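Alpha-glucosidase ([Eubacterium] rectale, PDB 6PNR) probably hydrolyses alpha-glycosidic bonds of sulfoquinovosides as a family 31 glycoside hydrolase, here with an aza-sugar inhibitor bound. Local coordinates at residues R127-P132 / G160-T165; I133-P138 / N166-T171; M599-V604 / T644-R649. One frame throughout, in Å; residues are numbered along the deposited sequence.

How the interactions relate
Following the chain from the N terminus, 127-132 opens interaction 1 and 133-138 continues directly from it into interaction 2; after helix 147-156 the chain returns through 160-165 and 166-171. The two contacts therefore cross, each closing a loop whose nearer ends are 28 residues apart. They join the edge of the six-stranded sheet at strand 130-133 to the start of strand 168-174 in the eight-stranded sheet, and they touch where N164 CB lies 3.3 Å from P138 O. Interaction 3 follows in series, closing a span of 39 residues, much of it strand, inside the C-terminal domain; its centre is about 29 Å from that of interaction 2.

Interaction 1 (R127-P132 / G160-T165); sequences RGRNFP and GDYYNT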
loop_
_atom_site.group_PDB
_atom_site.type_symbol
_atom_site.label_atom_id
_atom_site.label_comp_id
_atom_site.label_asym_id
_atom_site.label_seq_id
_atom_site.Cartn_x
_atom_site.Cartn_y
_atom_site.Cartn_z
ATOM N N ARG A 127 20.023 3.404 -5.083
ATOM C CA ARG A 127 19.652 3.270 -6.490
ATOM C C ARG A 127 18.537 2.245 -6.660
ATOM O O ARG A 127 18.536 1.193 -6.016
ATOM C CB ARG A 127 20.866 2.864 -7.331
ATOM C CG ARG A 127 20.755 3.320 -8.790
ATOM C CD ARG A 127 20.952 4.826 -8.904
ATOM N NE ARG A 127 20.456 5.384 -10.164
ATOM C CZ ARG A 127 21.087 5.285 -11.332
ATOM N NH1 ARG A 127 22.241 4.629 -11.414
ATOM N NH2 ARG A 127 20.560 5.841 -12.420
ATOM N N GLY A 128 17.570 2.571 -7.525
ATOM C CA GLY A 128 16.465 1.688 -7.821
ATOM C C GLY A 128 15.223 1.890 -6.976
ATOM O O GLY A 128 14.210 1.234 -7.239
ATOM N N ARG A 129 15.257 2.777 -5.979
ATOM C CA ARG A 129 14.094 3.037 -5.136
ATOM C C ARG A 129 13.928 4.536 -4.932
ATOM O O ARG A 129 14.775 5.339 -5.332
ATOM C CB ARG A 129 14.212 2.317 -3.783
ATOM C CG ARG A 129 14.137 0.791 -3.891
ATOM C CD ARG A 129 14.410 0.100 -2.559
ATOM N NE ARG A 129 14.362 -1.356 -2.689
ATOM C CZ ARG A 129 15.428 -2.118 -2.921
ATOM N NH1 ARG A 129 16.629 -1.563 -3.047
ATOM N NH2 ARG A 129 15.293 -3.431 -3.040
ATOM N N ASN A 130 12.817 4.917 -4.302
ATOM C CA ASN A 130 12.598 6.303 -3.917
ATOM C C ASN A 130 12.499 6.415 -2.399
ATOM O O ASN A 130 12.055 5.484 -1.709
ATOM C CB ASN A 130 11.341 6.890 -4.577
ATOM C CG ASN A 130 10.066 6.207 -4.128
ATOM O OD1 ASN A 130 9.863 5.014 -4.368
ATOM N ND2 ASN A 130 9.183 6.971 -3.497
ATOM N N PHE A 131 12.908 7.573 -1.888
ATOM C CA PHE A 131 13.045 7.793 -0.448
ATOM C C PHE A 131 12.358 9.102 -0.073
ATOM O O PHE A 131 12.909 10.192 -0.314
ATOM C CB PHE A 131 14.517 7.772 -0.061
ATOM C CG PHE A 131 15.164 6.432 -0.304
ATOM C CD1 PHE A 131 15.662 6.098 -1.557
ATOM C CD2 PHE A 131 15.220 5.478 0.706
ATOM C CE1 PHE A 131 16.209 4.856 -1.788
ATOM C CE2 PHE A 131 15.783 4.227 0.474
ATOM C CZ PHE A 131 16.280 3.920 -0.771
ATOM N N PRO A 132 11.129 9.037 0.433
ATOM C CA PRO A 132 10.508 10.213 1.054
ATOM C C PRO A 132 11.343 10.722 2.218
ATOM O O PRO A 132 11.910 9.946 2.986
ATOM C CB PRO A 132 9.152 9.678 1.534
ATOM C CG PRO A 132 8.847 8.587 0.550
ATOM C CD PRO A 132 10.161 7.951 0.202
ATOM N N GLY A 160 5.190 0.712 9.103
ATOM C CA GLY A 160 6.197 1.416 8.332
ATOM C C GLY A 160 6.584 0.656 7.067
ATOM O O GLY A 160 5.927 -0.300 6.651
ATOM N N ASP A 161 7.689 1.102 6.465
ATOM C CA ASP A 161 8.167 0.606 5.175
ATOM C C ASP A 161 9.660 0.905 5.098
ATOM O O ASP A 161 10.227 1.529 6.001
ATOM C CB ASP A 161 7.393 1.251 4.017
ATOM C CG ASP A 161 7.288 0.349 2.783
ATOM O OD1 ASP A 161 8.054 -0.628 2.646
ATOM O OD2 ASP A 161 6.411 0.631 1.943
ATOM N N TYR A 162 10.297 0.473 4.000
ATOM C CA TYR A 162 11.758 0.507 3.919
ATOM C C TYR A 162 12.325 1.924 4.060
ATOM O O TYR A 162 13.475 2.086 4.478
ATOM C CB TYR A 162 12.240 -0.122 2.599
ATOM C CG TYR A 162 11.942 0.727 1.382
ATOM C CD1 TYR A 162 12.816 1.738 0.982
ATOM C CD2 TYR A 162 10.789 0.511 0.629
ATOM C CE1 TYR A 162 12.541 2.523 -0.111
ATOM C CE2 TYR A 162 10.502 1.285 -0.469
ATOM C CZ TYR A 162 11.382 2.294 -0.834
ATOM O OH TYR A 162 11.106 3.074 -1.925
ATOM N N TYR A 163 11.562 2.952 3.697
ATOM C CA TYR A 163 12.106 4.307 3.659
ATOM C C TYR A 163 11.887 5.097 4.944
ATOM O O TYR A 163 12.423 6.205 5.062
ATOM C CB TYR A 163 11.493 5.098 2.493
ATOM C CG TYR A 163 9.988 5.099 2.495
ATOM C CD1 TYR A 163 9.279 6.038 3.234
ATOM C CD2 TYR A 163 9.267 4.158 1.759
ATOM C CE1 TYR A 163 7.895 6.041 3.259
ATOM C CE2 TYR A 163 7.878 4.154 1.774
ATOM C CZ TYR A 163 7.202 5.096 2.523
ATOM O OH TYR A 163 5.836 5.106 2.561
ATOM N N ASN A 164 11.093 4.592 5.888
ATOM C CA ASN A 164 10.763 5.389 7.060
ATOM C C ASN A 164 11.977 5.475 7.972
ATOM O O ASN A 164 12.766 4.529 8.064
ATOM C CB ASN A 164 9.558 4.792 7.803
ATOM C CG ASN A 164 8.259 4.953 7.034
ATOM O OD1 ASN A 164 7.646 3.964 6.599
ATOM N ND2 ASN A 164 7.822 6.201 6.868
ATOM N N THR A 165 12.144 6.625 8.630
ATOM C CA THR A 165 13.337 6.839 9.435
ATOM C C THR A 165 13.115 8.023 10.362
ATOM O O THR A 165 12.424 8.982 10.011
ATOM C CB THR A 165 14.576 7.073 8.555
ATOM O OG1 THR A 165 15.682 7.465 9.375
ATOM C CG2 THR A 165 14.315 8.156 7.518
HETATM O O HOH W 1 13.648 7.864 3.305
#
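The Y162 ring turns its edge to the face of F131 in an offset edge-to-face pair, with centroids 5.5 Å apart and planes at 86°. This joins strand 130-133, outermost in the six-stranded antiparallel sheet, to a type I beta turn, D161 to N164, in the loop after helix 147-156. F131 is buried and also packs on F192 of the neighbouring strand 188-194, so its ring bridges the sheet and the turn.

Y162 CG sits between its backbone N and carbonyl carbon (chi1 71°), a torsion that stands the ring up against the strand. Its phenol then reaches the backbone: OH donates to N130 O at 2.6 Å, in the carbonyl plane and on a lone pair. The edge contact with F131 and this bond together fix the tilt of the ring. One face of Y162 receives R129, whose CD lies 4.2 Å from the ring centroid in a CH-pi contact, while Y163 CD2 covers the opposite face. From CG to NE the arginine chain is extended, and its guanidinium makes a cation-pi contact with Y123.

Y163 works alongside. P132 crosses its ring at about a right angle, and P132 CD stands over the face, 4.0 Å from the centroid and 27° off the ring normal. The Y163 CB methylene meets F131 obliquely through CD2. The turn is closed by N164 N donating to D161 O, and D161 OD1 also accepts from Y162 N. A single water finishes the seam, donating to P132 O and to Y163 O at 2.7 Å each.

Interaction 2 (I133-P138 / N166-T171); sequences IWTSEP and NYPQPT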
loop_
_atom_site.group_PDB
_atom_site.type_symbol
_atom_site.label_atom_id
_atom_site.label_comp_id
_atom_site.label_asym_id
_atom_site.label_seq_id
_atom_site.Cartn_x
_atom_site.Cartn_y
_atom_site.Cartn_z
ATOM N N ILE A 133 11.405 12.045 2.342
ATOM C CA ILE A 133 12.195 12.718 3.372
ATOM C C ILE A 133 11.205 13.340 4.352
ATOM O O ILE A 133 10.706 14.450 4.131
ATOM C CB ILE A 133 13.128 13.782 2.756
ATOM C CG1 ILE A 133 13.968 13.179 1.623
ATOM C CG2 ILE A 133 13.992 14.480 3.844
ATOM C CD1 ILE A 133 14.869 12.021 2.025
ATOM N N TRP A 134 10.872 12.601 5.411
ATOM C CA TRP A 134 9.867 13.036 6.377
ATOM C C TRP A 134 10.187 12.297 7.667
ATOM O O TRP A 134 10.112 11.065 7.694
ATOM C CB TRP A 134 8.453 12.714 5.878
ATOM C CG TRP A 134 7.325 13.274 6.710
ATOM C CD1 TRP A 134 6.570 12.602 7.632
ATOM C CD2 TRP A 134 6.815 14.617 6.680
ATOM N NE1 TRP A 134 5.622 13.441 8.174
ATOM C CE2 TRP A 134 5.758 14.686 7.612
ATOM C CE3 TRP A 134 7.163 15.771 5.967
ATOM C CZ2 TRP A 134 5.041 15.862 7.841
ATOM C CZ3 TRP A 134 6.441 16.939 6.192
ATOM C CH2 TRP A 134 5.396 16.975 7.117
ATOM N N THR A 135 10.587 13.024 8.706
ATOM C CA THR A 135 10.931 12.351 9.955
ATOM C C THR A 135 9.664 11.800 10.602
ATOM O O THR A 135 8.606 12.435 10.582
ATOM C CB THR A 135 11.688 13.295 10.904
ATOM O OG1 THR A 135 12.019 12.601 12.116
ATOM C CG2 THR A 135 10.888 14.558 11.235
ATOM N N SER A 136 9.751 10.574 11.112
ATOM C CA SER A 136 8.578 9.925 11.691
ATOM C C SER A 136 9.057 8.726 12.494
ATOM O O SER A 136 10.235 8.366 12.464
ATOM C CB SER A 136 7.580 9.485 10.608
ATOM O OG SER A 136 8.034 8.313 9.933
ATOM N N GLU A 137 8.129 8.095 13.198
ATOM C CA GLU A 137 8.427 6.758 13.684
ATOM C C GLU A 137 8.899 5.908 12.502
ATOM O O GLU A 137 8.300 5.973 11.416
ATOM C CB GLU A 137 7.187 6.141 14.340
ATOM C CG GLU A 137 6.838 6.768 15.687
ATOM C CD GLU A 137 7.717 6.249 16.815
ATOM O OE1 GLU A 137 8.428 5.238 16.621
ATOM O OE2 GLU A 137 7.718 6.868 17.894
ATOM N N PRO A 138 9.970 5.129 12.662
ATOM C CA PRO A 138 10.524 4.381 11.527
ATOM C C PRO A 138 9.747 3.128 11.169
ATOM O O PRO A 138 10.064 2.496 10.152
ATOM C CB PRO A 138 11.933 4.022 12.020
ATOM C CG PRO A 138 11.719 3.827 13.500
ATOM C CD PRO A 138 10.745 4.909 13.896
ATOM N N ASN A 166 13.709 7.938 11.554
ATOM C CA ASN A 166 13.745 9.090 12.452
ATOM C C ASN A 166 14.582 10.228 11.887
ATOM O O ASN A 166 14.419 11.378 12.311
ATOM C CB ASN A 166 14.323 8.699 13.820
ATOM C CG ASN A 166 13.603 7.517 14.456
ATOM O OD1 ASN A 166 13.952 6.355 14.218
ATOM N ND2 ASN A 166 12.620 7.811 15.295
ATOM N N TYR A 167 15.482 9.934 10.958
ATOM C CA TYR A 167 16.493 10.894 10.513
ATOM C C TYR A 167 16.641 10.783 9.003
ATOM O O TYR A 167 17.575 10.146 8.498
ATOM C CB TYR A 167 17.821 10.644 11.236
ATOM C CG TYR A 167 18.985 11.546 10.832
ATOM C CD1 TYR A 167 18.812 12.604 9.959
ATOM C CD2 TYR A 167 20.250 11.338 11.347
ATOM C CE1 TYR A 167 19.868 13.407 9.578
ATOM C CE2 TYR A 167 21.322 12.146 10.975
ATOM C CZ TYR A 167 21.117 13.176 10.090
ATOM O OH TYR A 167 22.158 13.996 9.706
ATOM N N PRO A 168 15.734 11.391 8.247
ATOM C CA PRO A 168 15.950 11.534 6.806
ATOM C C PRO A 168 16.701 12.827 6.525
ATOM O O PRO A 168 16.783 13.721 7.368
ATOM C CB PRO A 168 14.518 11.583 6.239
ATOM C CG PRO A 168 13.697 12.241 7.343
ATOM C CD PRO A 168 14.451 12.007 8.672
ATOM N N GLN A 169 17.275 12.906 5.317
ATOM C CA GLN A 169 17.912 14.164 4.959
ATOM C C GLN A 169 17.892 14.303 3.446
ATOM O O GLN A 169 18.133 13.315 2.741
ATOM C CB GLN A 169 19.360 14.251 5.482
ATOM C CG GLN A 169 19.915 15.669 5.505
ATOM C CD GLN A 169 21.311 15.761 6.100
ATOM O OE1 GLN A 169 21.526 15.433 7.269
ATOM N NE2 GLN A 169 22.275 16.204 5.289
ATOM N N PRO A 170 17.603 15.495 2.920
ATOM C CA PRO A 170 17.585 15.679 1.466
ATOM C C PRO A 170 18.988 15.901 0.911
ATOM O O PRO A 170 19.306 16.958 0.361
ATOM C CB PRO A 170 16.681 16.909 1.309
ATOM C CG PRO A 170 17.049 17.751 2.523
ATOM C CD PRO A 170 17.199 16.728 3.634
ATOM N N THR A 171 19.833 14.877 1.052
ATOM C CA THR A 171 21.255 14.929 0.734
ATOM C C THR A 171 21.667 13.530 0.299
ATOM O O THR A 171 21.320 12.555 0.974
ATOM C CB THR A 171 22.070 15.348 1.963
ATOM O OG1 THR A 171 21.390 16.410 2.653
ATOM C CG2 THR A 171 23.488 15.790 1.571
#
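T135 carries OG1 opposite its backbone N (chi1 -180°), which brings the hydroxyl to N166 O, and N166 holds CG beside its own N (chi1 -54°), which brings the amide alongside P138, the two crossing obliquely. The T135 OG1 to N166 O bond is 2.7 Å long, and the donor stands 48° out of the carbonyl plane. N166 OD1 lies 3.4 Å from P138 CG, while ND2 is hydrogen-bonded to E393 OE2. A CA-H...O contact from N166 CA to S136 O adds to the grip.

Farther along, P168 packs against the backbone of 133-138: its CG lies 3.4 Å from W134 N and its CB 3.8 Å from I133 CG2. That same methyl meets CD of P170, the residue at the centre of an inverse gamma turn where the chain turns a corner. The N166 side chain is about 8 Å from the bound aza-sugar inhibitor. An alanine at N166 is likely to leave E393 without this amide partner and open a gap beside P138.

The two backbones thus meet mainly through proline rings and one hydroxyl rather than strand pairing, and the buried N166 amide links this junction to the catalytic barrel, consistent with a second-shell place near the pocket.

Interaction 3 (M599-V604 / T644-R649); sequences MLIAPV and TPAFYR
Backbone hydrogen bonds between L600 and F647 hold this antiparallel pair of strands, 599-601 and 646-649, at the middle of the six-stranded sheet in the family 31 C-terminal domain. L600 N donates to F647 O at 2.8 Å, and F647 N returns a bond to L600 O, making L600 and F647 a hydrogen-bonded pair. M599 with Y648 and I601 with A646 are the non-hydrogen-bonded pairs on either side. Just past the strand end, A602 N gives a third bond to P645 O. Two CA-H...O contacts reinforce the ladder, M599 CA to F647 O and A646 CA to L600 O.

The apolar contacts divide between the sheet's two faces. On that of M599, I601, A646 and Y648, the I601 CD1 methyl reaches A646 CB at 3.8 Å, and M599 CG touches Y648 CB. M599 bends at chi3 (83°), turning its CE methyl back toward A646. The Y648 ring leads away from the pair to F658 in the helix 655-665. On the other face L600 CD2 and F647 CD1 meet loosely at 4.3 Å; both side chains also pack on W621 of strand 621-623, and the F647 ring has L600 O at its edge, in plane.

Beyond the strands the contact continues through P645, which also packs on W612. Its ring lies against the A602 carbonyl, and V604 crosses it at about a right angle, CG2 standing 3.9 Å from P645 CG.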
loop_
_atom_site.group_PDB
_atom_site.type_symbol
_atom_site.label_atom_id
_atom_site.label_comp_id
_atom_site.label_asym_id
_atom_site.label_seq_id
_atom_site.Cartn_x
_atom_site.Cartn_y
_atom_site.Cartn_z
ATOM N N MET A 599 40.419 -1.947 10.650
ATOM C CA MET A 599 39.631 -3.119 11.011
ATOM C C MET A 599 38.433 -3.283 10.093
ATOM O O MET A 599 37.824 -2.297 9.669
ATOM C CB MET A 599 39.135 -3.054 12.460
ATOM C CG MET A 599 40.225 -3.105 13.500
ATOM S SD MET A 599 39.588 -3.579 15.130
ATOM C CE MET A 599 39.554 -5.370 14.977
ATOM N N LEU A 600 38.098 -4.537 9.792
ATOM C CA LEU A 600 36.874 -4.869 9.080
ATOM C C LEU A 600 35.991 -5.679 10.016
ATOM O O LEU A 600 36.446 -6.663 10.607
ATOM C CB LEU A 600 37.146 -5.650 7.791
ATOM C CG LEU A 600 35.886 -5.805 6.927
ATOM C CD1 LEU A 600 36.259 -5.751 5.461
ATOM C CD2 LEU A 600 35.119 -7.118 7.223
ATOM N N ILE A 601 34.743 -5.248 10.164
ATOM C CA ILE A 601 33.772 -5.908 11.027
ATOM C C ILE A 601 32.624 -6.386 10.157
ATOM O O ILE A 601 32.087 -5.612 9.357
ATOM C CB ILE A 601 33.251 -4.973 12.135
ATOM C CG1 ILE A 601 34.409 -4.170 12.761
ATOM C CG2 ILE A 601 32.485 -5.793 13.180
ATOM C CD1 ILE A 601 35.511 -5.042 13.414
ATOM N N ALA A 602 32.259 -7.658 10.316
ATOM C CA ALA A 602 31.150 -8.282 9.587
ATOM C C ALA A 602 30.271 -8.998 10.603
ATOM O O ALA A 602 30.424 -10.205 10.826
ATOM C CB ALA A 602 31.664 -9.257 8.529
ATOM N N PRO A 603 29.351 -8.285 11.252
ATOM C CA PRO A 603 28.605 -8.888 12.368
ATOM C C PRO A 603 27.701 -10.033 11.928
ATOM O O PRO A 603 27.049 -9.976 10.884
ATOM C CB PRO A 603 27.783 -7.713 12.917
ATOM C CG PRO A 603 28.582 -6.499 12.531
ATOM C CD PRO A 603 29.123 -6.836 11.157
ATOM N N VAL A 604 27.668 -11.086 12.747
ATOM C CA VAL A 604 26.643 -12.114 12.604
ATOM C C VAL A 604 25.299 -11.492 12.947
ATOM O O VAL A 604 25.088 -11.030 14.072
ATOM C CB VAL A 604 26.941 -13.323 13.501
ATOM C CG1 VAL A 604 25.768 -14.329 13.461
ATOM C CG2 VAL A 604 28.262 -13.985 13.076
ATOM N N THR A 644 33.094 -12.268 17.200
ATOM C CA THR A 644 32.675 -11.444 16.075
ATOM C C THR A 644 33.592 -11.677 14.874
ATOM O O THR A 644 34.814 -11.740 15.038
ATOM C CB THR A 644 32.733 -9.961 16.463
ATOM O OG1 THR A 644 32.226 -9.796 17.790
ATOM C CG2 THR A 644 31.926 -9.107 15.493
ATOM N N PRO A 645 33.046 -11.802 13.658
ATOM C CA PRO A 645 33.912 -11.820 12.475
ATOM C C PRO A 645 34.626 -10.488 12.310
ATOM O O PRO A 645 34.079 -9.551 11.724
ATOM C CB PRO A 645 32.932 -12.106 11.331
ATOM C CG PRO A 645 31.812 -12.848 12.003
ATOM C CD PRO A 645 31.656 -12.118 13.310
ATOM N N ALA A 646 35.839 -10.386 12.847
ATOM C CA ALA A 646 36.574 -9.131 12.894
ATOM C C ALA A 646 38.003 -9.369 12.435
ATOM O O ALA A 646 38.626 -10.367 12.808
ATOM C CB ALA A 646 36.571 -8.533 14.299
ATOM N N PHE A 647 38.512 -8.445 11.625
ATOM C CA PHE A 647 39.827 -8.560 11.011
ATOM C C PHE A 647 40.524 -7.216 11.135
ATOM O O PHE A 647 39.872 -6.169 11.124
ATOM C CB PHE A 647 39.715 -8.971 9.529
ATOM C CG PHE A 647 38.848 -10.187 9.304
ATOM C CD1 PHE A 647 37.460 -10.091 9.355
ATOM C CD2 PHE A 647 39.418 -11.422 9.053
ATOM C CE1 PHE A 647 36.660 -11.202 9.180
ATOM C CE2 PHE A 647 38.622 -12.542 8.861
ATOM C CZ PHE A 647 37.235 -12.431 8.926
ATOM N N TYR A 648 41.849 -7.245 11.264
ATOM C CA TYR A 648 42.624 -6.014 11.246
ATOM C C TYR A 648 43.724 -6.102 10.193
ATOM O O TYR A 648 44.169 -7.189 9.815
ATOM C CB TYR A 648 43.229 -5.678 12.630
ATOM C CG TYR A 648 44.226 -6.668 13.176
ATOM C CD1 TYR A 648 45.593 -6.539 12.922
ATOM C CD2 TYR A 648 43.807 -7.721 13.978
ATOM C CE1 TYR A 648 46.505 -7.459 13.442
ATOM C CE2 TYR A 648 44.694 -8.627 14.496
ATOM C CZ TYR A 648 46.042 -8.498 14.231
ATOM O OH TYR A 648 46.906 -9.423 14.765
ATOM N N ARG A 649 44.143 -4.932 9.716
ATOM C CA ARG A 649 45.250 -4.840 8.770
ATOM C C ARG A 649 46.555 -5.267 9.432
ATOM O O ARG A 649 46.901 -4.776 10.512
ATOM C CB ARG A 649 45.376 -3.413 8.246
ATOM C CG ARG A 649 44.205 -2.948 7.397
ATOM C CD ARG A 649 44.431 -1.513 6.906
ATOM N NE ARG A 649 45.764 -1.339 6.342
ATOM C CZ ARG A 649 46.728 -0.604 6.895
ATOM N NH1 ARG A 649 46.509 0.059 8.029
ATOM N NH2 ARG A 649 47.913 -0.524 6.303
#